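Local atomic coordinates of UDP-N-acetylenolpyruvoylglucosamine reductase (Listeria monocytogenes, PDB entry 3TX1), a protein that reduces UDP-N-acetylenolpyruvoylglucosamine to UDP-N-acetylmuramate with NADPH and a bound FAD, a step of peptidoglycan biosynthesis. Residues V299-T302 and V303-F307. Residues are numbered along the deposited sequence; the frame is centred on the assembly and turned at random.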
loop_
_atom_site.group_PDB
_atom_site.type_symbol
_atom_site.label_atom_id
_atom_site.label_comp_id
_atom_site.label_asym_id
_atom_site.label_seq_id
_atom_site.Cartn_x
_atom_site.Cartn_y
_atom_site.Cartn_z
ATOM N N VAL A 299 -19.539 8.386 7.536
ATOM C CA VAL A 299 -20.084 7.538 6.505
ATOM C C VAL A 299 -20.513 6.224 7.130
ATOM O O VAL A 299 -21.662 5.809 6.982
ATOM C CB VAL A 299 -19.055 7.265 5.403
ATOM C CG1 VAL A 299 -19.440 6.040 4.588
ATOM C CG2 VAL A 299 -18.856 8.493 4.523
ATOM N N GLN A 300 -19.598 5.578 7.842
ATOM C CA GLN A 300 -19.911 4.342 8.530
ATOM C C GLN A 300 -21.161 4.536 9.339
ATOM O O GLN A 300 -22.075 3.723 9.301
ATOM C CB GLN A 300 -18.798 4.005 9.494
ATOM C CG GLN A 300 -17.555 3.454 8.834
ATOM C CD GLN A 300 -16.507 3.000 9.833
ATOM O OE1 GLN A 300 -16.021 3.784 10.647
ATOM N NE2 GLN A 300 -16.116 1.737 9.737
ATOM N N GLN A 301 -21.219 5.625 10.079
ATOM C CA GLN A 301 -22.378 5.835 10.934
ATOM C C GLN A 301 -23.677 6.073 10.176
ATOM O O GLN A 301 -24.707 5.583 10.584
ATOM C CB GLN A 301 -22.131 6.967 11.932
ATOM C CG GLN A 301 -23.279 7.122 12.896
ATOM C CD GLN A 301 -23.550 5.847 13.669
ATOM O OE1 GLN A 301 -22.671 4.972 13.806
ATOM N NE2 GLN A 301 -24.773 5.725 14.180
ATOM N N THR A 302 -23.626 6.828 9.086
ATOM C CA THR A 302 -24.821 7.158 8.335
ATOM C C THR A 302 -25.318 5.913 7.605
ATOM O O THR A 302 -26.512 5.629 7.508
ATOM C CB THR A 302 -24.467 8.239 7.327
ATOM O OG1 THR A 302 -23.927 9.355 8.033
ATOM C CG2 THR A 302 -25.659 8.701 6.572
ATOM N N VAL A 303 -24.390 5.138 7.087
ATOM C CA VAL A 303 -24.806 3.958 6.383
ATOM C C VAL A 303 -25.495 2.972 7.286
ATOM O O VAL A 303 -26.476 2.361 6.873
ATOM C CB VAL A 303 -23.661 3.286 5.627
ATOM C CG1 VAL A 303 -24.126 1.962 5.069
ATOM C CG2 VAL A 303 -23.225 4.220 4.522
ATOM N N ARG A 304 -25.018 2.820 8.516
ATOM C CA ARG A 304 -25.623 1.812 9.354
ATOM C C ARG A 304 -27.005 2.290 9.844
ATOM O O ARG A 304 -27.859 1.498 10.252
ATOM C CB ARG A 304 -24.666 1.338 10.446
ATOM C CG ARG A 304 -24.919 1.842 11.828
ATOM C CD ARG A 304 -23.960 1.211 12.849
ATOM N NE ARG A 304 -22.763 2.033 13.095
ATOM C CZ ARG A 304 -21.578 1.877 12.499
ATOM N NH1 ARG A 304 -20.571 2.706 12.812
ATOM N NH2 ARG A 304 -21.390 0.895 11.615
ATOM N N GLU A 305 -27.261 3.586 9.737
ATOM C CA GLU A 305 -28.551 4.083 10.163
ATOM C C GLU A 305 -29.612 3.913 9.116
ATOM O O GLU A 305 -30.750 3.642 9.456
ATOM C CB GLU A 305 -28.465 5.515 10.640
ATOM C CG GLU A 305 -27.749 5.613 11.967
ATOM C CD GLU A 305 -27.460 7.043 12.376
ATOM O OE1 GLU A 305 -28.042 7.997 11.776
ATOM O OE2 GLU A 305 -26.631 7.210 13.309
ATOM N N LYS A 306 -29.238 4.023 7.849
ATOM C CA LYS A 306 -30.191 3.884 6.754
ATOM C C LYS A 306 -30.394 2.453 6.313
ATOM O O LYS A 306 -31.464 2.121 5.847
ATOM C CB LYS A 306 -29.725 4.651 5.520
ATOM C CG LYS A 306 -29.281 6.086 5.762
ATOM C CD LYS A 306 -30.422 7.038 6.062
ATOM C CE LYS A 306 -29.899 8.463 6.103
ATOM N NZ LYS A 306 -29.268 8.914 4.829
ATOM N N PHE A 307 -29.380 1.603 6.437
ATOM C CA PHE A 307 -29.480 0.230 5.912
ATOM C C PHE A 307 -29.050 -0.880 6.868
ATOM O O PHE A 307 -29.158 -2.052 6.549
ATOM C CB PHE A 307 -28.672 0.098 4.602
ATOM C CG PHE A 307 -29.102 1.052 3.522
ATOM C CD1 PHE A 307 -28.324 2.171 3.212
ATOM C CD2 PHE A 307 -30.297 0.857 2.830
ATOM C CE1 PHE A 307 -28.728 3.075 2.229
ATOM C CE2 PHE A 307 -30.704 1.758 1.844
ATOM C CZ PHE A 307 -29.920 2.870 1.542
#
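The side-chain amide of Gln301 lies between Arg304 and Glu305, one turn further along helix 289-307, and serves both with opposite ends. Its NE2 donates to Glu305 OE2, reaching that oxygen on its anti side and close to the carboxylate plane, although the amide and carboxylate planes are 72° apart. Its OE1 accepts from Arg304 NE at 3.0 Å, with the donor standing well above the carbonyl plane, and more weakly from NH1. With CG anti to the backbone N, a bend at chi2 (58°) turns the outward-standing amide toward the next turn, where Arg304 and Glu305 follow. Gln300 O lies 3.6 Å from the guanidinium plane of Arg304, over the centre of the group, while NH2 forms a salt bridge with Glu310.

Main-chain bonds hold the turn itself: Val303 N donates to Val299 O at 2.8 Å, Arg304 N to Gln300 O and Lys306 N to Thr302 O. Thr302 OG1 turns back to the carbonyl of Tyr298.

On the buried side, Val299 CG1 and Val303 CG2 pack at 4.2 Å; Val299 also touches Ile258 of helix 254-260. Near the end of this C-terminal-domain helix, the neutral amide thus links a cation to an anion; Glu310 probably offsets the charge of Arg304 directly, and Glu305 only through the amide.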